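Long-range contacts in putative cytoplasmic protein (Salmonella enterica subsp. enterica serovar Typhimurium, PDB 4IQN), which is of unknown function but carries a DUF5066 domain, a domain to which no function has been assigned: residues K39-Q44 with S89-E94; P120-L125 with D208-H213; G132-F137 with I151-R156; Y139-D144 with Q201-L206. One frame throughout, in Å; residues are numbered along the deposited sequence.

Interaction 1 of 4, residues K39-Q44 with S89-E94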
loop_
_atom_site.group_PDB
_atom_site.type_symbol
_atom_site.label_atom_id
_atom_site.label_comp_id
_atom_site.label_asym_id
_atom_site.label_seq_id
_atom_site.Cartn_x
_atom_site.Cartn_y
_atom_site.Cartn_z
ATOM N N LYS A 39 2.723 13.416 -2.577
ATOM C CA LYS A 39 1.279 13.394 -2.820
ATOM C C LYS A 39 0.919 12.713 -4.145
ATOM O O LYS A 39 -0.147 12.089 -4.251
ATOM C CB LYS A 39 0.725 14.823 -2.799
ATOM C CG LYS A 39 -0.760 15.037 -3.054
ATOM C CD LYS A 39 -1.671 14.508 -1.947
ATOM C CE LYS A 39 -3.166 14.746 -2.226
ATOM N NZ LYS A 39 -3.621 16.107 -1.879
ATOM N N TYR A 40 1.792 12.826 -5.139
ATOM C CA TYR A 40 1.484 12.386 -6.503
ATOM C C TYR A 40 2.450 11.343 -7.015
ATOM O O TYR A 40 3.587 11.224 -6.560
ATOM C CB TYR A 40 1.474 13.596 -7.446
ATOM C CG TYR A 40 0.423 14.626 -7.079
ATOM C CD1 TYR A 40 -0.893 14.371 -7.304
ATOM C CD2 TYR A 40 0.766 15.858 -6.475
ATOM C CE1 TYR A 40 -1.877 15.271 -6.959
ATOM C CE2 TYR A 40 -0.223 16.781 -6.137
ATOM C CZ TYR A 40 -1.545 16.464 -6.387
ATOM O OH TYR A 40 -2.561 17.301 -6.074
ATOM N N ARG A 41 1.969 10.545 -7.970
ATOM C CA ARG A 41 2.806 9.570 -8.607
ATOM C C ARG A 41 3.948 10.189 -9.440
ATOM O O ARG A 41 5.049 9.643 -9.542
ATOM C CB ARG A 41 1.957 8.684 -9.508
ATOM C CG ARG A 41 2.763 7.477 -9.889
ATOM C CD ARG A 41 2.033 6.182 -9.787
ATOM N NE ARG A 41 0.837 6.211 -8.989
ATOM C CZ ARG A 41 -0.272 5.569 -9.333
ATOM N NH1 ARG A 41 -0.302 4.836 -10.445
ATOM N NH2 ARG A 41 -1.340 5.672 -8.581
ATOM N N ASP A 42 3.650 11.316 -10.058
ATOM C CA ASP A 42 4.637 12.054 -10.894
ATOM C C ASP A 42 5.936 12.364 -10.112
ATOM O O ASP A 42 5.934 13.184 -9.197
ATOM C CB ASP A 42 3.962 13.314 -11.428
ATOM C CG ASP A 42 4.914 14.284 -12.118
ATOM O OD1 ASP A 42 6.098 13.917 -12.416
ATOM O OD2 ASP A 42 4.419 15.435 -12.382
ATOM N N PRO A 43 7.045 11.704 -10.473
ATOM C CA PRO A 43 8.285 11.911 -9.712
ATOM C C PRO A 43 8.780 13.367 -9.680
ATOM O O PRO A 43 9.480 13.762 -8.733
ATOM C CB PRO A 43 9.285 10.999 -10.440
ATOM C CG PRO A 43 8.415 9.958 -11.106
ATOM C CD PRO A 43 7.245 10.748 -11.581
ATOM N N GLN A 44 8.411 14.171 -10.679
ATOM C CA GLN A 44 8.894 15.576 -10.731
ATOM C C GLN A 44 8.038 16.506 -9.864
ATOM O O GLN A 44 8.383 17.659 -9.665
ATOM C CB GLN A 44 8.941 16.146 -12.173
ATOM C CG GLN A 44 9.469 15.209 -13.250
ATOM C CD GLN A 44 10.886 14.742 -12.985
ATOM O OE1 GLN A 44 11.122 13.589 -12.610
ATOM N NE2 GLN A 44 11.842 15.642 -13.167
ATOM N N SER A 89 7.056 8.255 -4.213
ATOM C CA SER A 89 6.018 7.374 -4.694
ATOM C C SER A 89 6.599 6.101 -5.303
ATOM O O SER A 89 7.655 6.075 -5.906
ATOM C CB SER A 89 5.047 8.078 -5.692
ATOM O OG SER A 89 4.012 7.163 -6.118
ATOM N N TYR A 90 5.839 5.027 -5.161
ATOM C CA TYR A 90 6.108 3.801 -5.853
ATOM C C TYR A 90 5.270 3.848 -7.119
ATOM O O TYR A 90 4.223 4.494 -7.159
ATOM C CB TYR A 90 5.620 2.655 -4.971
ATOM C CG TYR A 90 5.995 1.272 -5.368
ATOM C CD1 TYR A 90 7.196 0.697 -4.928
ATOM C CD2 TYR A 90 5.119 0.477 -6.162
ATOM C CE1 TYR A 90 7.541 -0.595 -5.277
ATOM C CE2 TYR A 90 5.478 -0.801 -6.524
ATOM C CZ TYR A 90 6.669 -1.328 -6.053
ATOM O OH TYR A 90 7.031 -2.590 -6.345
ATOM N N SER A 91 5.706 3.143 -8.137
ATOM C CA SER A 91 4.937 3.072 -9.382
ATOM C C SER A 91 4.833 1.603 -9.721
ATOM O O SER A 91 5.824 0.905 -9.653
ATOM C CB SER A 91 5.631 3.854 -10.506
ATOM O OG SER A 91 4.888 3.753 -11.733
ATOM N N PRO A 92 3.635 1.134 -10.111
ATOM C CA PRO A 92 3.435 -0.272 -10.271
ATOM C C PRO A 92 3.821 -0.856 -11.637
ATOM O O PRO A 92 3.243 -1.834 -12.081
ATOM C CB PRO A 92 1.927 -0.381 -10.088
ATOM C CG PRO A 92 1.419 0.836 -10.797
ATOM C CD PRO A 92 2.425 1.901 -10.459
ATOM N N ASP A 93 4.819 -0.320 -12.294
ATOM C CA ASP A 93 5.149 -0.795 -13.625
ATOM C C ASP A 93 5.624 -2.273 -13.644
ATOM O O ASP A 93 5.245 -3.011 -14.558
ATOM C CB ASP A 93 6.132 0.139 -14.302
ATOM C CG ASP A 93 5.578 1.544 -14.415
ATOM O OD1 ASP A 93 5.784 2.209 -13.388
ATOM O OD2 ASP A 93 4.932 1.951 -15.475
ATOM N N GLU A 94 6.397 -2.696 -12.633
ATOM C CA GLU A 94 6.923 -4.076 -12.614
ATOM C C GLU A 94 5.797 -5.075 -12.426
ATOM O O GLU A 94 5.719 -6.096 -13.148
ATOM C CB GLU A 94 8.025 -4.283 -11.565
ATOM C CG GLU A 94 9.382 -3.717 -12.014
ATOM C CD GLU A 94 10.514 -3.819 -10.974
ATOM O OE1 GLU A 94 10.265 -4.253 -9.819
ATOM O OE2 GLU A 94 11.670 -3.449 -11.319
#
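R41 and S89 bring two irregular pieces of chain together, their CA atoms 5.5 Å apart, where the loop after strand 36-38 meets the lead-in to helix 93-99. S89 points its CB at the backbone of the loop, 3.6 Å from Y40 O, while S89 OG lies 3.7 Å from R41 CA. That hydroxyl is already engaged on its own side, donating to Y90 O at 2.9 Å from above the carbonyl plane, and L125 N also bonds to it. R41 leaves the backbone with CG anti to N (chi1 -166°), then bends at chi2 and chi3. The bends carry R41 CD to 3.8 Å from Y90 O and bring R41 NH1 to 4.0 Å from P92 CD, the two side chains crossing at about a right angle; P92 is the N-cap residue of the helix. The charged end finds its partners beyond this contact, in E210 and P123 O. The two segments therefore meet by packing alone, and the buried arginine's charge is probably balanced by E210.

Interaction 2 of 4, residues P120-L125 with D208-H213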
loop_
_atom_site.group_PDB
_atom_site.type_symbol
_atom_site.label_atom_id
_atom_site.label_comp_id
_atom_site.label_asym_id
_atom_site.label_seq_id
_atom_site.Cartn_x
_atom_site.Cartn_y
_atom_site.Cartn_z
ATOM N N PRO A 120 -0.952 12.850 -15.028
ATOM C CA PRO A 120 -0.440 13.744 -13.979
ATOM C C PRO A 120 -1.312 13.856 -12.701
ATOM O O PRO A 120 -0.838 14.342 -11.670
ATOM C CB PRO A 120 -0.307 15.106 -14.722
ATOM C CG PRO A 120 -1.277 15.016 -15.869
ATOM C CD PRO A 120 -1.162 13.577 -16.291
ATOM N N ARG A 121 -2.579 13.441 -12.794
ATOM C CA ARG A 121 -3.469 13.385 -11.649
ATOM C C ARG A 121 -3.244 12.187 -10.725
ATOM O O ARG A 121 -3.769 12.186 -9.614
ATOM C CB ARG A 121 -4.945 13.433 -12.112
ATOM C CG ARG A 121 -5.245 14.702 -12.909
ATOM C CD ARG A 121 -6.742 14.976 -13.063
ATOM N NE ARG A 121 -6.946 16.113 -13.947
ATOM C CZ ARG A 121 -8.074 16.416 -14.591
ATOM N NH1 ARG A 121 -9.139 15.674 -14.467
ATOM N NH2 ARG A 121 -8.122 17.468 -15.387
ATOM N N LEU A 122 -2.484 11.182 -11.158
ATOM C CA LEU A 122 -2.417 9.907 -10.390
ATOM C C LEU A 122 -1.821 10.169 -8.997
ATOM O O LEU A 122 -0.869 10.947 -8.863
ATOM C CB LEU A 122 -1.638 8.834 -11.126
ATOM C CG LEU A 122 -2.329 8.187 -12.336
ATOM C CD1 LEU A 122 -1.277 7.451 -13.168
ATOM C CD2 LEU A 122 -3.460 7.244 -11.875
ATOM N N PRO A 123 -2.409 9.572 -7.952
ATOM C CA PRO A 123 -1.893 9.756 -6.619
ATOM C C PRO A 123 -0.671 8.906 -6.378
ATOM O O PRO A 123 -0.435 7.916 -7.067
ATOM C CB PRO A 123 -3.029 9.250 -5.722
ATOM C CG PRO A 123 -3.727 8.244 -6.558
ATOM C CD PRO A 123 -3.644 8.757 -7.954
ATOM N N ALA A 124 0.103 9.286 -5.374
ATOM C CA ALA A 124 1.231 8.470 -4.931
ATOM C C ALA A 124 0.785 7.130 -4.414
ATOM O O ALA A 124 -0.358 7.002 -4.026
ATOM C CB ALA A 124 2.024 9.182 -3.854
ATOM N N LEU A 125 1.702 6.173 -4.402
ATOM C CA LEU A 125 1.480 4.838 -3.839
ATOM C C LEU A 125 2.595 4.526 -2.875
ATOM O O LEU A 125 3.727 4.878 -3.105
ATOM C CB LEU A 125 1.489 3.745 -4.930
ATOM C CG LEU A 125 0.486 3.926 -6.057
ATOM C CD1 LEU A 125 0.734 2.954 -7.204
ATOM C CD2 LEU A 125 -0.910 3.754 -5.496
ATOM N N ASP A 208 -10.186 5.495 -12.185
ATOM C CA ASP A 208 -10.510 5.344 -13.583
ATOM C C ASP A 208 -9.271 5.536 -14.466
ATOM O O ASP A 208 -9.230 5.040 -15.576
ATOM C CB ASP A 208 -11.629 6.324 -13.943
ATOM C CG ASP A 208 -12.157 6.124 -15.327
ATOM O OD1 ASP A 208 -12.738 5.059 -15.624
ATOM O OD2 ASP A 208 -12.012 7.053 -16.111
ATOM N N LEU A 209 -8.253 6.240 -13.960
ATOM C CA LEU A 209 -6.985 6.421 -14.683
ATOM C C LEU A 209 -5.978 5.259 -14.533
ATOM O O LEU A 209 -4.971 5.206 -15.246
ATOM C CB LEU A 209 -6.312 7.736 -14.227
ATOM C CG LEU A 209 -7.180 8.986 -14.376
ATOM C CD1 LEU A 209 -6.585 10.197 -13.654
ATOM C CD2 LEU A 209 -7.445 9.288 -15.834
ATOM N N GLU A 210 -6.218 4.344 -13.597
ATOM C CA GLU A 210 -5.260 3.245 -13.327
ATOM C C GLU A 210 -5.411 2.119 -14.346
ATOM O O GLU A 210 -6.279 1.230 -14.197
ATOM C CB GLU A 210 -5.486 2.670 -11.915
ATOM C CG GLU A 210 -5.361 3.711 -10.788
ATOM C CD GLU A 210 -3.937 4.144 -10.468
ATOM O OE1 GLU A 210 -2.971 3.705 -11.161
ATOM O OE2 GLU A 210 -3.809 4.935 -9.481
ATOM N N ASP A 211 -4.593 2.137 -15.361
ATOM C CA ASP A 211 -4.590 1.100 -16.413
ATOM C C ASP A 211 -3.263 1.225 -17.115
ATOM O O ASP A 211 -2.482 2.190 -16.879
ATOM C CB ASP A 211 -5.771 1.301 -17.392
ATOM C CG ASP A 211 -6.152 0.002 -18.185
ATOM O OD1 ASP A 211 -5.506 -1.067 -18.096
ATOM O OD2 ASP A 211 -7.121 0.076 -18.951
ATOM N N TYR A 212 -3.002 0.254 -17.963
ATOM C CA TYR A 212 -1.863 0.225 -18.845
ATOM C C TYR A 212 -1.874 1.466 -19.693
ATOM O O TYR A 212 -2.938 1.996 -20.088
ATOM C CB TYR A 212 -1.911 -1.035 -19.731
ATOM C CG TYR A 212 -1.598 -2.280 -18.951
ATOM C CD1 TYR A 212 -0.282 -2.691 -18.746
ATOM C CD2 TYR A 212 -2.621 -3.051 -18.416
ATOM C CE1 TYR A 212 0.015 -3.815 -18.011
ATOM C CE2 TYR A 212 -2.338 -4.189 -17.681
ATOM C CZ TYR A 212 -1.024 -4.572 -17.482
ATOM O OH TYR A 212 -0.719 -5.687 -16.742
ATOM N N HIS A 213 -0.684 1.944 -19.956
ATOM C CA HIS A 213 -0.494 3.118 -20.837
ATOM C C HIS A 213 -0.823 2.763 -22.268
ATOM O O HIS A 213 -0.485 1.686 -22.746
ATOM C CB HIS A 213 0.945 3.624 -20.732
ATOM C CG HIS A 213 1.099 5.073 -21.071
ATOM N ND1 HIS A 213 0.944 5.558 -22.344
ATOM C CD2 HIS A 213 1.391 6.144 -20.296
ATOM C CE1 HIS A 213 1.148 6.864 -22.352
ATOM N NE2 HIS A 213 1.437 7.241 -21.121
#
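L122 sets its CD2 methyl over one face of the E210 carboxylate, a packing contact between the coil that leads into strand 124-128, an edge strand of the four-stranded antiparallel sheet, and the loop joining helix 190-207 to helix 214-217. The leucine CD2 stands 3.3 Å from E210 OE2 and 3.4 Å from E210 CD. The two side chains meet at a slant, and the bend of E210 at chi2 (-74°) turns its carboxylate back toward L122. P123 approaches E210 from the opposite direction, its CD 4.1 Å from E210 OE2. L122 CD2 also touches L209 CB at 3.7 Å, which gives this one methyl both an apolar and a polar neighbour. The buried carboxylate is satisfied from outside the two segments: R41 and Y139 reach OE2, and W116 NE1 bonds to OE1. Such a cluster would probably favour the ionised form of E210. Towards the surface, L209 extends the apolar patch along the aliphatic base of R121, whose guanidinium leads away; here L209 CD1 rests 3.9 Å from R121 CB.

Interaction 3 of 4, residues G132-F137 with I151-R156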
loop_
_atom_site.group_PDB
_atom_site.type_symbol
_atom_site.label_atom_id
_atom_site.label_comp_id
_atom_site.label_asym_id
_atom_site.label_seq_id
_atom_site.Cartn_x
_atom_site.Cartn_y
_atom_site.Cartn_z
ATOM N N GLY A 132 0.572 -12.998 -0.106
ATOM C CA GLY A 132 0.256 -13.767 -1.318
ATOM C C GLY A 132 0.775 -13.093 -2.579
ATOM O O GLY A 132 1.633 -12.217 -2.522
ATOM N N ASP A 133 0.235 -13.511 -3.725
ATOM C CA ASP A 133 0.683 -13.073 -5.049
ATOM C C ASP A 133 0.265 -11.639 -5.367
ATOM O O ASP A 133 0.890 -10.969 -6.195
ATOM C CB ASP A 133 0.096 -13.974 -6.154
ATOM C CG ASP A 133 0.537 -15.451 -6.048
ATOM O OD1 ASP A 133 1.733 -15.726 -5.767
ATOM O OD2 ASP A 133 -0.320 -16.350 -6.276
ATOM N N GLN A 134 -0.810 -11.160 -4.771
ATOM C CA GLN A 134 -1.275 -9.811 -5.120
ATOM C C GLN A 134 -0.304 -8.731 -4.641
ATOM O O GLN A 134 0.451 -8.932 -3.673
ATOM C CB GLN A 134 -2.651 -9.510 -4.565
ATOM C CG GLN A 134 -3.732 -10.338 -5.206
ATOM C CD GLN A 134 -5.142 -9.973 -4.796
ATOM O OE1 GLN A 134 -5.396 -9.048 -4.024
ATOM N NE2 GLN A 134 -6.084 -10.741 -5.316
ATOM N N ALA A 135 -0.369 -7.588 -5.309
ATOM C CA ALA A 135 0.310 -6.366 -4.816
ATOM C C ALA A 135 -0.667 -5.554 -3.985
ATOM O O ALA A 135 -1.861 -5.439 -4.340
ATOM C CB ALA A 135 0.847 -5.532 -6.005
ATOM N N ILE A 136 -0.171 -4.934 -2.902
ATOM C CA ILE A 136 -0.984 -4.163 -2.010
ATOM C C ILE A 136 -0.322 -2.777 -1.935
ATOM O O ILE A 136 0.922 -2.704 -1.856
ATOM C CB ILE A 136 -0.947 -4.738 -0.573
ATOM C CG1 ILE A 136 -1.309 -6.233 -0.492
ATOM C CG2 ILE A 136 -1.778 -3.927 0.392
ATOM C CD1 ILE A 136 -2.694 -6.521 -0.946
ATOM N N PHE A 137 -1.136 -1.711 -1.957
ATOM C CA PHE A 137 -0.597 -0.337 -1.916
ATOM C C PHE A 137 -1.459 0.497 -0.992
ATOM O O PHE A 137 -2.669 0.311 -0.883
ATOM C CB PHE A 137 -0.632 0.351 -3.280
ATOM C CG PHE A 137 -0.104 -0.454 -4.414
ATOM C CD1 PHE A 137 1.228 -0.389 -4.792
ATOM C CD2 PHE A 137 -0.946 -1.269 -5.151
ATOM C CE1 PHE A 137 1.720 -1.133 -5.839
ATOM C CE2 PHE A 137 -0.474 -1.987 -6.205
ATOM C CZ PHE A 137 0.859 -1.944 -6.557
ATOM N N ILE A 151 -6.569 1.307 0.869
ATOM C CA ILE A 151 -5.702 0.304 0.295
ATOM C C ILE A 151 -6.166 0.002 -1.133
ATOM O O ILE A 151 -7.372 -0.057 -1.404
ATOM C CB ILE A 151 -5.771 -0.980 1.136
ATOM C CG1 ILE A 151 -5.161 -0.695 2.523
ATOM C CG2 ILE A 151 -5.086 -2.167 0.452
ATOM C CD1 ILE A 151 -3.652 -0.523 2.490
ATOM N N ALA A 152 -5.199 -0.162 -2.030
ATOM C CA ALA A 152 -5.455 -0.653 -3.384
ATOM C C ALA A 152 -4.788 -2.006 -3.540
ATOM O O ALA A 152 -3.747 -2.281 -2.902
ATOM C CB ALA A 152 -4.923 0.305 -4.406
ATOM N N ARG A 153 -5.382 -2.840 -4.399
ATOM C CA ARG A 153 -4.854 -4.136 -4.743
ATOM C C ARG A 153 -4.628 -4.252 -6.244
ATOM O O ARG A 153 -5.351 -3.634 -7.039
ATOM C CB ARG A 153 -5.810 -5.271 -4.275
ATOM C CG ARG A 153 -5.801 -5.480 -2.793
ATOM C CD ARG A 153 -6.827 -6.499 -2.365
ATOM N NE ARG A 153 -6.739 -6.828 -0.963
ATOM C CZ ARG A 153 -6.105 -7.887 -0.450
ATOM N NH1 ARG A 153 -5.517 -8.786 -1.216
ATOM N NH2 ARG A 153 -6.112 -8.084 0.847
HETATM N N MSE A 154 -3.635 -5.046 -6.627
HETATM C CA MSE A 154 -3.391 -5.355 -8.033
HETATM C C MSE A 154 -3.117 -6.828 -8.200
HETATM O O MSE A 154 -2.284 -7.418 -7.525
HETATM C CB MSE A 154 -2.295 -4.469 -8.605
HETATM C CG MSE A 154 -1.917 -4.848 -10.024
HETATM SE SE MSE A 154 -0.615 -3.551 -10.613
HETATM C CE MSE A 154 -1.012 -3.667 -12.521
ATOM N N GLU A 155 -3.816 -7.438 -9.128
ATOM C CA GLU A 155 -3.603 -8.842 -9.451
ATOM C C GLU A 155 -3.624 -8.980 -10.940
ATOM O O GLU A 155 -4.557 -8.515 -11.578
ATOM C CB GLU A 155 -4.703 -9.709 -8.869
ATOM C CG GLU A 155 -4.342 -11.188 -8.980
ATOM C CD GLU A 155 -5.504 -12.063 -8.627
ATOM O OE1 GLU A 155 -6.526 -12.064 -9.379
ATOM O OE2 GLU A 155 -5.373 -12.747 -7.591
ATOM N N ARG A 156 -2.603 -9.620 -11.486
ATOM C CA ARG A 156 -2.355 -9.641 -12.920
ATOM C C ARG A 156 -2.573 -8.236 -13.496
ATOM O O ARG A 156 -1.885 -7.298 -13.109
ATOM C CB ARG A 156 -3.167 -10.744 -13.592
ATOM C CG ARG A 156 -2.708 -12.133 -13.134
ATOM C CD ARG A 156 -3.899 -12.991 -12.812
ATOM N NE ARG A 156 -4.757 -13.144 -13.974
ATOM C CZ ARG A 156 -6.010 -13.610 -13.936
ATOM N NH1 ARG A 156 -6.703 -13.740 -15.068
ATOM N NH2 ARG A 156 -6.582 -13.951 -12.774
#
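Q134 OE1 receives R153 NH1 at 2.8 Å, a bond that is nearly straight (162°) and lies in the guanidinium plane, although the donor sits well above the plane of the amide carbonyl. The other end of the same amide donates through Q134 NE2 to E155 OE2 at 3.1 Å, meeting the carboxylate from above its plane. With each end engaged, the amide is probably held in its rotation and bridges R153 and E155 along one side of the strand. R153 has a further partner in E163, and one face of its guanidinium is covered by I136 CD1, 3.6 Å from R153 NH1. These side chains sit on a beta hairpin in which strands 135-140 and 151-155 run antiparallel. A135 with M154 and F137 with A152 are hydrogen-bonded pairs, each closed by two backbone bonds, as in A152 N to F137 O at 2.8 Å; I136 with R153 is the non-hydrogen-bonded pair between them. On the face bearing A135, F137, A152 and the selenomethionine M154, the F137 ring turns its edge to M154, with F137 CE2 3.9 Å from M154 CB. On the face of I136, branched side chains meet through I136 CG2 and I151 CG2, 3.7 Å apart.

Interaction 4 of 4, residues Y139-D144 with Q201-L206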
loop_
_atom_site.group_PDB
_atom_site.type_symbol
_atom_site.label_atom_id
_atom_site.label_comp_id
_atom_site.label_asym_id
_atom_site.label_seq_id
_atom_site.Cartn_x
_atom_site.Cartn_y
_atom_site.Cartn_z
ATOM N N TYR A 139 -2.975 3.968 -0.966
ATOM C CA TYR A 139 -3.384 4.854 -2.069
ATOM C C TYR A 139 -3.425 6.260 -1.531
ATOM O O TYR A 139 -4.335 6.606 -0.778
ATOM C CB TYR A 139 -4.782 4.426 -2.575
ATOM C CG TYR A 139 -5.085 4.791 -3.996
ATOM C CD1 TYR A 139 -4.339 4.261 -5.050
ATOM C CD2 TYR A 139 -6.137 5.652 -4.314
ATOM C CE1 TYR A 139 -4.623 4.602 -6.386
ATOM C CE2 TYR A 139 -6.419 5.987 -5.658
ATOM C CZ TYR A 139 -5.658 5.465 -6.684
ATOM O OH TYR A 139 -5.935 5.798 -8.022
ATOM N N ILE A 140 -2.425 7.082 -1.892
ATOM C CA ILE A 140 -2.236 8.360 -1.220
ATOM C C ILE A 140 -3.110 9.462 -1.849
ATOM O O ILE A 140 -2.674 10.191 -2.721
ATOM C CB ILE A 140 -0.770 8.766 -1.252
ATOM C CG1 ILE A 140 0.138 7.661 -0.727
ATOM C CG2 ILE A 140 -0.539 10.072 -0.463
ATOM C CD1 ILE A 140 -0.112 7.187 0.706
ATOM N N THR A 141 -4.363 9.529 -1.418
ATOM C CA THR A 141 -5.317 10.505 -1.885
ATOM C C THR A 141 -5.597 11.427 -0.722
ATOM O O THR A 141 -4.857 12.399 -0.522
ATOM C CB THR A 141 -6.584 9.840 -2.424
ATOM O OG1 THR A 141 -7.005 8.865 -1.486
ATOM C CG2 THR A 141 -6.293 9.149 -3.729
ATOM N N GLU A 142 -6.590 11.110 0.089
ATOM C CA GLU A 142 -6.986 11.984 1.197
ATOM C C GLU A 142 -7.136 11.085 2.405
ATOM O O GLU A 142 -7.604 9.947 2.271
ATOM C CB GLU A 142 -8.314 12.714 0.915
ATOM C CG GLU A 142 -8.340 13.612 -0.315
ATOM C CD GLU A 142 -7.385 14.813 -0.202
ATOM O OE1 GLU A 142 -7.115 15.251 0.943
ATOM O OE2 GLU A 142 -6.889 15.329 -1.251
ATOM N N ARG A 143 -6.704 11.571 3.560
ATOM C CA ARG A 143 -6.925 10.846 4.807
ATOM C C ARG A 143 -8.357 10.975 5.318
ATOM O O ARG A 143 -9.025 11.983 5.139
ATOM C CB ARG A 143 -5.939 11.308 5.868
ATOM C CG ARG A 143 -4.511 11.086 5.426
ATOM C CD ARG A 143 -3.506 11.066 6.566
ATOM N NE ARG A 143 -3.626 12.229 7.422
ATOM C CZ ARG A 143 -3.109 12.304 8.646
ATOM N NH1 ARG A 143 -2.404 11.279 9.192
ATOM N NH2 ARG A 143 -3.301 13.407 9.335
ATOM N N ASP A 144 -8.823 9.923 5.969
ATOM C CA ASP A 144 -10.136 9.871 6.512
ATOM C C ASP A 144 -10.151 10.330 7.959
ATOM O O ASP A 144 -9.176 10.877 8.452
ATOM C CB ASP A 144 -10.685 8.429 6.364
ATOM C CG ASP A 144 -9.941 7.406 7.208
ATOM O OD1 ASP A 144 -9.166 7.757 8.171
ATOM O OD2 ASP A 144 -10.125 6.216 6.885
ATOM N N GLN A 201 -16.219 6.680 -3.870
ATOM C CA GLN A 201 -16.878 7.845 -4.445
ATOM C C GLN A 201 -15.846 8.951 -4.632
ATOM O O GLN A 201 -15.716 9.511 -5.723
ATOM C CB GLN A 201 -18.019 8.332 -3.565
ATOM C CG GLN A 201 -18.909 9.352 -4.247
ATOM C CD GLN A 201 -20.230 9.570 -3.532
ATOM O OE1 GLN A 201 -20.633 8.780 -2.675
ATOM N NE2 GLN A 201 -20.921 10.648 -3.889
ATOM N N ARG A 202 -15.082 9.203 -3.580
ATOM C CA ARG A 202 -14.146 10.317 -3.546
ATOM C C ARG A 202 -13.038 10.159 -4.587
ATOM O O ARG A 202 -12.681 11.125 -5.241
ATOM C CB ARG A 202 -13.538 10.428 -2.130
ATOM C CG ARG A 202 -12.526 11.584 -1.959
ATOM C CD ARG A 202 -11.759 11.468 -0.675
ATOM N NE ARG A 202 -10.934 10.258 -0.718
ATOM C CZ ARG A 202 -10.649 9.447 0.312
ATOM N NH1 ARG A 202 -11.053 9.689 1.559
ATOM N NH2 ARG A 202 -9.949 8.354 0.082
ATOM N N ASP A 203 -12.512 8.942 -4.745
ATOM C CA ASP A 203 -11.339 8.677 -5.563
ATOM C C ASP A 203 -11.648 8.026 -6.923
ATOM O O ASP A 203 -10.738 7.633 -7.651
ATOM C CB ASP A 203 -10.353 7.790 -4.790
ATOM C CG ASP A 203 -9.821 8.442 -3.503
ATOM O OD1 ASP A 203 -9.989 9.675 -3.321
ATOM O OD2 ASP A 203 -9.227 7.707 -2.667
ATOM N N ALA A 204 -12.933 7.939 -7.277
ATOM C CA ALA A 204 -13.363 7.221 -8.493
ATOM C C ALA A 204 -12.708 7.740 -9.772
ATOM O O ALA A 204 -12.339 6.952 -10.653
ATOM C CB ALA A 204 -14.871 7.283 -8.625
ATOM N N ALA A 205 -12.528 9.057 -9.859
ATOM C CA ALA A 205 -12.016 9.652 -11.088
ATOM C C ALA A 205 -10.537 9.323 -11.253
ATOM O O ALA A 205 -10.042 9.207 -12.364
ATOM C CB ALA A 205 -12.267 11.149 -11.111
ATOM N N LEU A 206 -9.846 9.131 -10.135
ATOM C CA LEU A 206 -8.472 8.724 -10.163
ATOM C C LEU A 206 -8.305 7.249 -10.464
ATOM O O LEU A 206 -7.432 6.872 -11.225
ATOM C CB LEU A 206 -7.784 9.106 -8.852
ATOM C CG LEU A 206 -7.808 10.594 -8.508
ATOM C CD1 LEU A 206 -7.114 10.796 -7.161
ATOM C CD2 LEU A 206 -7.112 11.405 -9.585
HETATM O O HOH W 1 -9.255 7.724 2.852
HETATM O O HOH W 2 -11.422 11.981 3.317
#
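T141 OG1 donates to D203 OD2 at 2.8 Å, the direct hydrogen bond between residues 139-144 and helix 190-207. With chi1 at 47°, the hydroxyl lies between the backbone N and the carbonyl carbon, facing the carboxylate, while T141 CG2 packs 3.9 Å from L206 CD1. R202 holds that carboxylate side-on, R202 NE to D203 OD1 at 2.8 Å and R202 NH2 to D203 OD2 at 2.9 Å, both bonds nearly straight. T141 and R202 NH2 reach OD2 from opposite faces of the carboxylate, which should limit its rotation. The guanidinium is positioned in turn by E142, whose CB lies over one of its faces, and by two waters: one links R202 NH2 to E142 O, the other R202 NH1 to R143 O. Y139 presents its ring edge to D203 OD2, and its hydroxyl bonds to E210 beyond the helix. The contact thus seats the C-terminal part of helix 190-207 against residues 139-142, beside strand 124-128, with Y139 also packing on P123 and L125.

In the fold
From the N terminus, interaction 1 comes first, closing the chain between the loop after strand 36-38 and the start of helix 93-99. The chain then enters the sheet at strand 124-128, where interaction 2 opens a long loop that ends beyond helix 190-207. Interactions 3 and 4 both fall within that loop and cross, since 139-144 falls between 132-137 and 151-156 while its partner 201-206 comes after both. Strand 135-140 serves both, joining its hairpin partner near one end and the helix near the other. Interaction 1, though separate in sequence, is tied to interactions 2 and 4: E210 binds both R41 and Y139, linking the loop after strand 36-38, the sheet and the loop after helix 190-207.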